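Local coordinates for protein cellulase CEL9M (Clostridium cellulolyticum, PDB 1IA6) that probably hydrolyses internal beta-1,4-glucosidic linkages of cellulose and related beta-glucans, as a family 9 glycoside hydrolase, at residues M248-V261 with I275-W287. Numbering follows the deposited sequence. Where two conformers were deposited one is given.
Sequences MQDKWTMCWDDMYV and IYKDAIEFNFNYW. Unlike the reference sequence in segment 275-287: Phe282 (reference Ile). With CA (calcium ion), chain B; SO4 (sulfate ion), chain E.
The irregular loop 248-253 runs along one flank of helix 274-289, a loop-on-helix contact in which side-chain amide and indole N-H groups of the helix hold main-chain carbonyls of the loop. Asn283 is central: its ND2 donates almost straight to Asp250 O (3.0 Å, 174° at the hydrogen) and, on a more bent path, to Trp252 O, both acceptor oxygens lying in its amide plane, while ND2 stands above the plane of each carbonyl. With CG anti to the backbone N (chi1 174°), the amide leans off the helix between the two peptides. Trp252 O is gripped twice, since Trp287 NE1 (3.0 Å) reaches it from the other face of the carbonyl plane. Thr253 CB touches Trp287 CZ2 (3.7 Å), while its hydroxyl is hydrogen-bonded to Glu313 of helix 306-323. Asp250 OD1 accepts the backbone N-H of Trp252 (2.8 Å), an Asx turn that shapes the loop where Asn283 grips it. The setting is the all-helical (alpha/alpha)6 barrel of family 9 cellulases; the loop leads into helix 260-271, whose Val261 CG1 meets Ile280 CD1 at 3.8 Å, and helix 274-289 follows after a short turn. Outward from Asn283, two aromatic rings carry aliphatic chain: Gln249 CB sits over one face of Phe282 (3.9 Å to the centroid), and Lys251 CB likewise over Tyr286, both CH-pi contacts. At the N-terminal end of 248-261, Met248, bent at chi2 and chi3, brings CE to Ile275 CG1 (3.6 Å) and to Tyr276 CD1. A water joins the backbones there, accepting from Asp250 N and donating to Ala279 O. Farther along, the loop turns away from the helix, and Asp257 O binds the calcium ion at 2.4 Å, with Ser208, Asp211, Asp212 and waters.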
ATOM      1  N   MET A 248      17.075   2.415  14.214  1.00 31.55           N
ATOM      2  CA  MET A 248      17.359   0.993  14.409  1.00 30.37           C
ATOM      3  C   MET A 248      16.558   0.531  15.625  1.00 28.34           C
ATOM      4  O   MET A 248      16.577  -0.642  16.010  1.00 27.79           O
ATOM      5  CB  MET A 248      18.860   0.750  14.615  1.00 31.52           C
ATOM      6  CG  MET A 248      19.705   1.120  13.402  1.00 34.60           C
ATOM      7  SD  MET A 248      19.071   0.399  11.859  1.00 41.56           S
ATOM      8  CE  MET A 248      19.962  -1.144  11.814  1.00 36.38           C
ATOM      9  N   GLN A 249      15.858   1.490  16.218  1.00 25.16           N
ATOM     10  CA  GLN A 249      14.987   1.259  17.363  1.00 23.53           C
ATOM     11  C   GLN A 249      13.676   1.960  17.008  1.00 22.90           C
ATOM     12  O   GLN A 249      13.245   2.899  17.678  1.00 23.13           O
ATOM     13  CB  GLN A 249      15.593   1.854  18.639  1.00 23.60           C
ATOM     14  CG  GLN A 249      16.660   0.968  19.276  1.00 21.95           C
ATOM     15  CD  GLN A 249      17.263   1.581  20.524  1.00 23.22           C
ATOM     16  OE1 GLN A 249      16.646   2.426  21.174  1.00 23.56           O
ATOM     17  NE2 GLN A 249      18.468   1.147  20.876  1.00 22.30           N
ATOM     18  N   ASP A 250      13.054   1.485  15.933  1.00 20.82           N
ATOM     19  CA  ASP A 250      11.810   2.052  15.422  1.00 19.54           C
ATOM     20  C   ASP A 250      10.608   1.696  16.289  1.00 18.42           C
ATOM     21  O   ASP A 250      10.285   0.523  16.456  1.00 18.18           O
ATOM     22  CB  ASP A 250      11.566   1.554  13.996  1.00 18.82           C
ATOM     23  CG  ASP A 250      10.664   2.476  13.204  1.00 20.27           C
ATOM     24  OD1 ASP A 250       9.735   3.052  13.802  1.00 23.34           O
ATOM     25  OD2 ASP A 250      10.881   2.619  11.982  1.00 19.81           O
ATOM     26  N   LYS A 251       9.946   2.717  16.822  1.00 17.50           N
ATOM     27  CA  LYS A 251       8.775   2.526  17.673  1.00 18.92           C
ATOM     28  C   LYS A 251       7.485   2.671  16.867  1.00 19.24           C
ATOM     29  O   LYS A 251       6.391   2.724  17.431  1.00 21.09           O
ATOM     30  CB  LYS A 251       8.774   3.558  18.805  1.00 20.64           C
ATOM     31  CG  LYS A 251       9.994   3.505  19.710  1.00 22.95           C
ATOM     32  CD  LYS A 251       9.957   4.642  20.724  1.00 26.42           C
ATOM     33  CE  LYS A 251      11.181   4.626  21.622  1.00 29.87           C
ATOM     34  NZ  LYS A 251      11.195   5.793  22.546  1.00 32.28           N
ATOM     35  N   TRP A 252       7.622   2.740  15.548  1.00 15.50           N
ATOM     36  CA  TRP A 252       6.472   2.889  14.668  1.00 14.13           C
ATOM     37  C   TRP A 252       6.249   1.547  13.976  1.00 14.37           C
ATOM     38  O   TRP A 252       6.385   0.488  14.594  1.00 14.29           O
ATOM     39  CB  TRP A 252       6.760   3.989  13.637  1.00 13.57           C
ATOM     40  CG  TRP A 252       5.535   4.667  13.090  1.00 14.66           C
ATOM     41  CD1 TRP A 252       5.122   4.693  11.787  1.00 13.14           C
ATOM     42  CD2 TRP A 252       4.575   5.433  13.830  1.00 13.12           C
ATOM     43  NE1 TRP A 252       3.966   5.427  11.670  1.00 12.95           N
ATOM     44  CE2 TRP A 252       3.607   5.891  12.909  1.00 14.19           C
ATOM     45  CE3 TRP A 252       4.438   5.775  15.184  1.00 14.66           C
ATOM     46  CZ2 TRP A 252       2.514   6.676  13.297  1.00 15.40           C
ATOM     47  CZ3 TRP A 252       3.352   6.557  15.569  1.00 14.01           C
ATOM     48  CH2 TRP A 252       2.405   6.997  14.629  1.00 14.51           C
ATOM     49  N   THR A 253       5.904   1.590  12.696  1.00 12.62           N
ATOM     50  CA  THR A 253       5.694   0.369  11.935  1.00 10.93           C
ATOM     51  C   THR A 253       5.821   0.675  10.450  1.00 11.09           C
ATOM     52  O   THR A 253       6.092   1.812  10.056  1.00 10.29           O
ATOM     53  CB  THR A 253       4.300  -0.252  12.218  1.00 12.02           C
ATOM     54  OG1 THR A 253       4.206  -1.529  11.571  1.00 12.55           O
ATOM     55  CG2 THR A 253       3.189   0.651  11.703  1.00 12.80           C
ATOM     56  N   MET A 254       5.639  -0.346   9.629  1.00  9.11           N
ATOM     57  CA  MET A 254       5.718  -0.177   8.189  1.00  9.16           C
ATOM     58  C   MET A 254       4.553   0.667   7.679  1.00  8.50           C
ATOM     59  O   MET A 254       3.391   0.377   7.962  1.00  8.98           O
ATOM     60  CB  MET A 254       5.688  -1.545   7.504  1.00 10.54           C
ATOM     61  CG  MET A 254       5.507  -1.481   5.993  1.00 12.12           C
ATOM     62  SD  MET A 254       5.529  -3.131   5.261  1.00 13.79           S
ATOM     63  CE  MET A 254       3.847  -3.648   5.536  1.00 10.89           C
ATOM     64  N   CYS A 255       4.872   1.717   6.933  1.00  8.33           N
ATOM     65  CA  CYS A 255       3.852   2.581   6.349  1.00  9.45           C
ATOM     66  C   CYS A 255       4.495   3.382   5.223  1.00  9.29           C
ATOM     67  O   CYS A 255       5.711   3.309   5.024  1.00  8.65           O
ATOM     68  CB  CYS A 255       3.231   3.505   7.407  1.00 10.54           C
ATOM     69  SG  CYS A 255       4.362   4.624   8.246  1.00 14.10           S
ATOM     70  N   TRP A 256       3.691   4.144   4.491  1.00  8.66           N
ATOM     71  CA  TRP A 256       4.213   4.893   3.358  1.00  8.47           C
ATOM     72  C   TRP A 256       5.426   5.776   3.638  1.00  8.22           C
ATOM     73  O   TRP A 256       6.247   5.985   2.748  1.00  8.78           O
ATOM     74  CB  TRP A 256       3.103   5.728   2.694  1.00  9.55           C
ATOM     75  CG  TRP A 256       2.427   6.717   3.591  1.00 10.90           C
ATOM     76  CD1 TRP A 256       1.289   6.519   4.319  1.00 13.02           C
ATOM     77  CD2 TRP A 256       2.854   8.054   3.869  1.00 10.73           C
ATOM     78  NE1 TRP A 256       0.981   7.654   5.035  1.00 13.39           N
ATOM     79  CE2 TRP A 256       1.927   8.610   4.778  1.00 10.70           C
ATOM     80  CE3 TRP A 256       3.935   8.838   3.441  1.00 10.28           C
ATOM     81  CZ2 TRP A 256       2.047   9.918   5.269  1.00 13.50           C
ATOM     82  CZ3 TRP A 256       4.055  10.137   3.927  1.00 10.03           C
ATOM     83  CH2 TRP A 256       3.114  10.662   4.833  1.00 11.26           C
ATOM     84  N   ASP A 257       5.560   6.276   4.864  1.00  8.79           N
ATOM     85  CA  ASP A 257       6.683   7.155   5.196  1.00  8.24           C
ATOM     86  C   ASP A 257       7.847   6.474   5.908  1.00  8.60           C
ATOM     87  O   ASP A 257       8.983   6.932   5.816  1.00  8.27           O
ATOM     88  CB  ASP A 257       6.191   8.324   6.063  1.00 10.21           C
ATOM     89  CG  ASP A 257       7.270   9.368   6.312  1.00 11.35           C
ATOM     90  OD1 ASP A 257       7.941   9.772   5.341  1.00 12.98           O
ATOM     91  OD2 ASP A 257       7.440   9.796   7.475  1.00 12.81           O
ATOM     92  N   ASP A 258       7.564   5.380   6.606  1.00  8.17           N
ATOM     93  CA  ASP A 258       8.594   4.673   7.365  1.00  9.52           C
ATOM     94  C   ASP A 258       8.772   3.223   6.928  1.00  8.09           C
ATOM     95  O   ASP A 258       7.935   2.366   7.214  1.00  7.39           O
ATOM     96  CB  ASP A 258       8.245   4.750   8.860  1.00 12.45           C
ATOM     97  CG  ASP A 258       9.243   4.018   9.743  1.00 15.32           C
ATOM     98  OD1 ASP A 258      10.344   3.675   9.267  1.00 17.32           O
ATOM     99  OD2 ASP A 258       8.918   3.795  10.926  1.00 21.02           O
ATOM    100  N   MET A 259       9.872   2.954   6.230  1.00  8.60           N
ATOM    101  CA  MET A 259      10.161   1.607   5.756  1.00  8.03           C
ATOM    102  C   MET A 259      11.415   1.032   6.407  1.00  9.02           C
ATOM    103  O   MET A 259      12.007   0.087   5.891  1.00  8.47           O
ATOM    104  CB  MET A 259      10.323   1.607   4.231  1.00  8.72           C
ATOM    105  CG  MET A 259       9.014   1.780   3.473  1.00  8.80           C
ATOM    106  SD  MET A 259       7.894   0.394   3.744  1.00 10.16           S
ATOM    107  CE  MET A 259       8.585  -0.808   2.600  1.00 12.35           C
ATOM    108  N   TYR A 260      11.810   1.594   7.547  1.00  9.23           N
ATOM    109  CA  TYR A 260      12.997   1.119   8.251  1.00  9.99           C
ATOM    110  C   TYR A 260      12.903  -0.318   8.747  1.00 11.47           C
ATOM    111  O   TYR A 260      13.894  -1.047   8.708  1.00 11.70           O
ATOM    112  CB  TYR A 260      13.328   2.050   9.421  1.00 10.02           C
ATOM    113  CG  TYR A 260      14.028   3.312   8.980  1.00 11.36           C
ATOM    114  CD1 TYR A 260      15.361   3.282   8.565  1.00 13.28           C
ATOM    115  CD2 TYR A 260      13.348   4.528   8.918  1.00 12.60           C
ATOM    116  CE1 TYR A 260      15.995   4.430   8.095  1.00 14.49           C
ATOM    117  CE2 TYR A 260      13.974   5.681   8.449  1.00 12.20           C
ATOM    118  CZ  TYR A 260      15.294   5.623   8.040  1.00 12.89           C
ATOM    119  OH  TYR A 260      15.913   6.753   7.563  1.00 15.15           O
ATOM    120  N   VAL A 261      11.727  -0.735   9.209  1.00 11.26           N
ATOM    121  CA  VAL A 261      11.574  -2.101   9.703  1.00 12.21           C
ATOM    122  C   VAL A 261      11.659  -3.113   8.556  1.00 11.76           C
ATOM    123  O   VAL A 261      12.397  -4.095   8.640  1.00 12.01           O
ATOM    124  CB  VAL A 261      10.245  -2.271  10.480  1.00 12.44           C
ATOM    125  CG1 VAL A 261      10.107  -3.705  10.977  1.00 14.50           C
ATOM    126  CG2 VAL A 261      10.216  -1.309  11.658  1.00 14.83           C
ATOM    127  N   ILE A 275      23.175  -6.278  14.028  0.50 17.30           N
ATOM    128  CA  ILE A 275      22.567  -4.955  14.113  0.50 17.22           C
ATOM    129  C   ILE A 275      21.144  -4.933  13.551  0.50 16.18           C
ATOM    130  O   ILE A 275      20.263  -4.277  14.105  0.50 15.21           O
ATOM    131  CB  ILE A 275      23.417  -3.901  13.370  0.50 18.98           C
ATOM    132  CG1 ILE A 275      22.769  -2.520  13.505  0.50 20.64           C
ATOM    133  CG2 ILE A 275      23.572  -4.290  11.906  0.50 19.32           C
ATOM    134  CD1 ILE A 275      23.568  -1.399  12.881  0.50 22.62           C
ATOM    135  N   TYR A 276      20.926  -5.654  12.455  1.00 14.27           N
ATOM    136  CA  TYR A 276      19.606  -5.705  11.825  1.00 13.06           C
ATOM    137  C   TYR A 276      18.678  -6.634  12.594  1.00 13.77           C
ATOM    138  O   TYR A 276      17.482  -6.370  12.712  1.00 13.86           O
ATOM    139  CB  TYR A 276      19.727  -6.153  10.364  1.00 12.56           C
ATOM    140  CG  TYR A 276      20.668  -5.279   9.572  1.00 13.12           C
ATOM    141  CD1 TYR A 276      20.496  -3.896   9.540  1.00 12.89           C
ATOM    142  CD2 TYR A 276      21.766  -5.823   8.904  1.00 12.83           C
ATOM    143  CE1 TYR A 276      21.393  -3.075   8.872  1.00 13.08           C
ATOM    144  CE2 TYR A 276      22.674  -5.008   8.231  1.00 12.41           C
ATOM    145  CZ  TYR A 276      22.480  -3.636   8.224  1.00 13.64           C
ATOM    146  OH  TYR A 276      23.385  -2.818   7.596  1.00 13.56           O
ATOM    147  N   LYS A 277      19.226  -7.722  13.126  1.00 13.83           N
ATOM    148  CA  LYS A 277      18.415  -8.651  13.902  1.00 14.99           C
ATOM    149  C   LYS A 277      17.928  -7.948  15.167  1.00 15.57           C
ATOM    150  O   LYS A 277      16.790  -8.143  15.589  1.00 16.02           O
ATOM    151  CB  LYS A 277      19.221  -9.898  14.278  1.00 16.74           C
ATOM    152  CG  LYS A 277      19.609 -10.764  13.094  1.00 21.18           C
ATOM    153  CD  LYS A 277      20.408 -11.975  13.544  1.00 23.69           C
ATOM    154  CE  LYS A 277      20.767 -12.864  12.368  1.00 25.39           C
ATOM    155  NZ  LYS A 277      21.612 -14.017  12.792  1.00 27.76           N
ATOM    156  N   ASP A 278      18.787  -7.127  15.765  1.00 16.09           N
ATOM    157  CA  ASP A 278      18.409  -6.402  16.974  1.00 17.25           C
ATOM    158  C   ASP A 278      17.335  -5.354  16.683  1.00 16.03           C
ATOM    159  O   ASP A 278      16.450  -5.120  17.504  1.00 17.35           O
ATOM    160  CB  ASP A 278      19.624  -5.711  17.605  1.00 19.10           C
ATOM    161  CG  ASP A 278      20.607  -6.694  18.222  1.00 20.16           C
ATOM    162  OD1 ASP A 278      20.202  -7.831  18.546  1.00 21.07           O
ATOM    163  OD2 ASP A 278      21.783  -6.320  18.398  1.00 24.54           O
ATOM    164  N   ALA A 279      17.419  -4.716  15.520  1.00 14.09           N
ATOM    165  CA  ALA A 279      16.434  -3.701  15.149  1.00 13.38           C
ATOM    166  C   ALA A 279      15.044  -4.325  15.059  1.00 13.62           C
ATOM    167  O   ALA A 279      14.065  -3.767  15.559  1.00 10.75           O
ATOM    168  CB  ALA A 279      16.813  -3.064  13.818  1.00 13.67           C
ATOM    169  N   ILE A 280      14.962  -5.484  14.415  1.00 13.78           N
ATOM    170  CA  ILE A 280      13.694  -6.190  14.272  1.00 15.91           C
ATOM    171  C   ILE A 280      13.164  -6.647  15.627  1.00 15.94           C
ATOM    172  O   ILE A 280      11.982  -6.473  15.934  1.00 14.77           O
ATOM    173  CB  ILE A 280      13.851  -7.421  13.352  1.00 16.84           C
ATOM    174  CG1 ILE A 280      14.173  -6.961  11.931  1.00 20.05           C
ATOM    175  CG2 ILE A 280      12.587  -8.257  13.373  1.00 19.88           C
ATOM    176  CD1 ILE A 280      13.169  -5.988  11.363  1.00 20.82           C
ATOM    177  N   GLU A 281      14.038  -7.232  16.438  1.00 15.69           N
ATOM    178  CA  GLU A 281      13.644  -7.705  17.763  1.00 18.17           C
ATOM    179  C   GLU A 281      13.090  -6.565  18.613  1.00 16.81           C
ATOM    180  O   GLU A 281      12.089  -6.733  19.312  1.00 17.12           O
ATOM    181  CB  GLU A 281      14.838  -8.335  18.479  1.00 21.51           C
ATOM    182  CG  GLU A 281      15.359  -9.601  17.830  1.00 28.90           C
ATOM    183  CD  GLU A 281      16.598 -10.136  18.525  1.00 33.57           C
ATOM    184  OE1 GLU A 281      16.535 -10.380  19.750  1.00 36.71           O
ATOM    185  OE2 GLU A 281      17.637 -10.309  17.849  1.00 37.28           O
ATOM    186  N   PHE A 282      13.748  -5.411  18.559  1.00 14.89           N
ATOM    187  CA  PHE A 282      13.303  -4.251  19.327  1.00 15.60           C
ATOM    188  C   PHE A 282      11.883  -3.866  18.938  1.00 15.43           C
ATOM    189  O   PHE A 282      11.003  -3.740  19.793  1.00 14.44           O
ATOM    190  CB  PHE A 282      14.212  -3.045  19.084  1.00 15.67           C
ATOM    191  CG  PHE A 282      13.748  -1.792  19.785  1.00 17.57           C
ATOM    192  CD1 PHE A 282      14.111  -1.541  21.105  1.00 18.69           C
ATOM    193  CD2 PHE A 282      12.904  -0.892  19.142  1.00 16.96           C
ATOM    194  CE1 PHE A 282      13.639  -0.412  21.774  1.00 19.34           C
ATOM    195  CE2 PHE A 282      12.426   0.239  19.801  1.00 18.37           C
ATOM    196  CZ  PHE A 282      12.793   0.479  21.121  1.00 18.67           C
ATOM    197  N   ASN A 283      11.666  -3.667  17.641  1.00 12.97           N
ATOM    198  CA  ASN A 283      10.353  -3.279  17.150  1.00 11.40           C
ATOM    199  C   ASN A 283       9.270  -4.279  17.529  1.00 11.06           C
ATOM    200  O   ASN A 283       8.197  -3.890  17.986  1.00 10.97           O
ATOM    201  CB  ASN A 283      10.387  -3.083  15.634  1.00 10.68           C
ATOM    202  CG  ASN A 283       9.015  -2.810  15.053  1.00 11.48           C
ATOM    203  OD1 ASN A 283       8.338  -3.721  14.585  1.00 13.40           O
ATOM    204  ND2 ASN A 283       8.589  -1.553  15.102  1.00 12.37           N
ATOM    205  N   PHE A 284       9.551  -5.567  17.354  1.00 11.15           N
ATOM    206  CA  PHE A 284       8.573  -6.591  17.691  1.00 12.27           C
ATOM    207  C   PHE A 284       8.257  -6.599  19.181  1.00 13.63           C
ATOM    208  O   PHE A 284       7.090  -6.635  19.569  1.00 15.21           O
ATOM    209  CB  PHE A 284       9.073  -7.976  17.258  1.00 14.41           C
ATOM    210  CG  PHE A 284       9.082  -8.186  15.766  1.00 15.57           C
ATOM    211  CD1 PHE A 284       8.531  -7.237  14.905  1.00 16.37           C
ATOM    212  CD2 PHE A 284       9.614  -9.352  15.224  1.00 17.71           C
ATOM    213  CE1 PHE A 284       8.508  -7.449  13.525  1.00 17.26           C
ATOM    214  CE2 PHE A 284       9.595  -9.574  13.844  1.00 18.15           C
ATOM    215  CZ  PHE A 284       9.041  -8.620  12.996  1.00 17.80           C
ATOM    216  N   ASN A 285       9.291  -6.560  20.014  1.00 13.88           N
ATOM    217  CA  ASN A 285       9.085  -6.563  21.460  1.00 16.68           C
ATOM    218  C   ASN A 285       8.388  -5.292  21.925  1.00 17.77           C
ATOM    219  O   ASN A 285       7.660  -5.302  22.918  1.00 17.73           O
ATOM    220  CB  ASN A 285      10.416  -6.734  22.200  1.00 17.67           C
ATOM    221  CG  ASN A 285      10.966  -8.141  22.080  1.00 19.02           C
ATOM    222  OD1 ASN A 285      10.207  -9.106  22.006  1.00 23.15           O
ATOM    223  ND2 ASN A 285      12.287  -8.267  22.075  1.00 20.99           N
ATOM    224  N   TYR A 286       8.606  -4.201  21.201  1.00 17.54           N
ATOM    225  CA  TYR A 286       7.975  -2.935  21.540  1.00 17.55           C
ATOM    226  C   TYR A 286       6.470  -3.051  21.300  1.00 16.94           C
ATOM    227  O   TYR A 286       5.664  -2.597  22.111  1.00 16.17           O
ATOM    228  CB  TYR A 286       8.575  -1.809  20.694  1.00 18.96           C
ATOM    229  CG  TYR A 286       8.050  -0.436  21.039  1.00 22.09           C
ATOM    230  CD1 TYR A 286       6.877   0.048  20.466  1.00 22.02           C
ATOM    231  CD2 TYR A 286       8.721   0.375  21.956  1.00 24.67           C
ATOM    232  CE1 TYR A 286       6.381   1.309  20.798  1.00 24.33           C
ATOM    233  CE2 TYR A 286       8.236   1.633  22.296  1.00 25.97           C
ATOM    234  CZ  TYR A 286       7.067   2.094  21.712  1.00 26.48           C
ATOM    235  OH  TYR A 286       6.593   3.342  22.041  1.00 28.20           O
ATOM    236  N   TRP A 287       6.093  -3.675  20.189  1.00 16.51           N
ATOM    237  CA  TRP A 287       4.679  -3.851  19.874  1.00 15.66           C
ATOM    238  C   TRP A 287       3.999  -4.843  20.808  1.00 16.36           C
ATOM    239  O   TRP A 287       2.810  -4.725  21.084  1.00 16.40           O
ATOM    240  CB  TRP A 287       4.497  -4.309  18.422  1.00 14.77           C
ATOM    241  CG  TRP A 287       4.336  -3.163  17.479  1.00 13.02           C
ATOM    242  CD1 TRP A 287       5.303  -2.282  17.080  1.00 13.07           C
ATOM    243  CD2 TRP A 287       3.116  -2.719  16.876  1.00 12.51           C
ATOM    244  NE1 TRP A 287       4.758  -1.315  16.269  1.00 12.09           N
ATOM    245  CE2 TRP A 287       3.417  -1.558  16.129  1.00 13.46           C
ATOM    246  CE3 TRP A 287       1.794  -3.186  16.898  1.00 12.11           C
ATOM    247  CZ2 TRP A 287       2.443  -0.858  15.407  1.00 13.67           C
ATOM    248  CZ3 TRP A 287       0.825  -2.488  16.181  1.00 13.44           C
ATOM    249  CH2 TRP A 287       1.159  -1.336  15.446  1.00 12.69           C
TER
HETATM  250 CA    CA B1263      10.689   6.953   4.071  1.00  6.92          CA
HETATM  251  S   SO4 E1266      -2.241   9.105   6.680  1.00 30.63           S
HETATM  252  O1  SO4 E1266      -3.379   9.795   6.034  1.00 28.72           O
HETATM  253  O2  SO4 E1266      -1.848   7.944   5.860  1.00 24.34           O
HETATM  254  O3  SO4 E1266      -2.648   8.658   8.029  1.00 27.67           O
HETATM  255  O4  SO4 E1266      -1.105  10.048   6.799  1.00 28.45           O
HETATM  256  O   HOH W   1      13.525  -1.141  14.751  1.00 19.79           O
HETATM  257  O   HOH W   2       7.879   5.485  23.353  1.00 46.31           O
HETATM  258  O   HOH W   3       8.896   5.551   3.219  1.00 10.25           O
HETATM  259  O   HOH W   4       9.200   8.574   3.135  1.00  9.24           O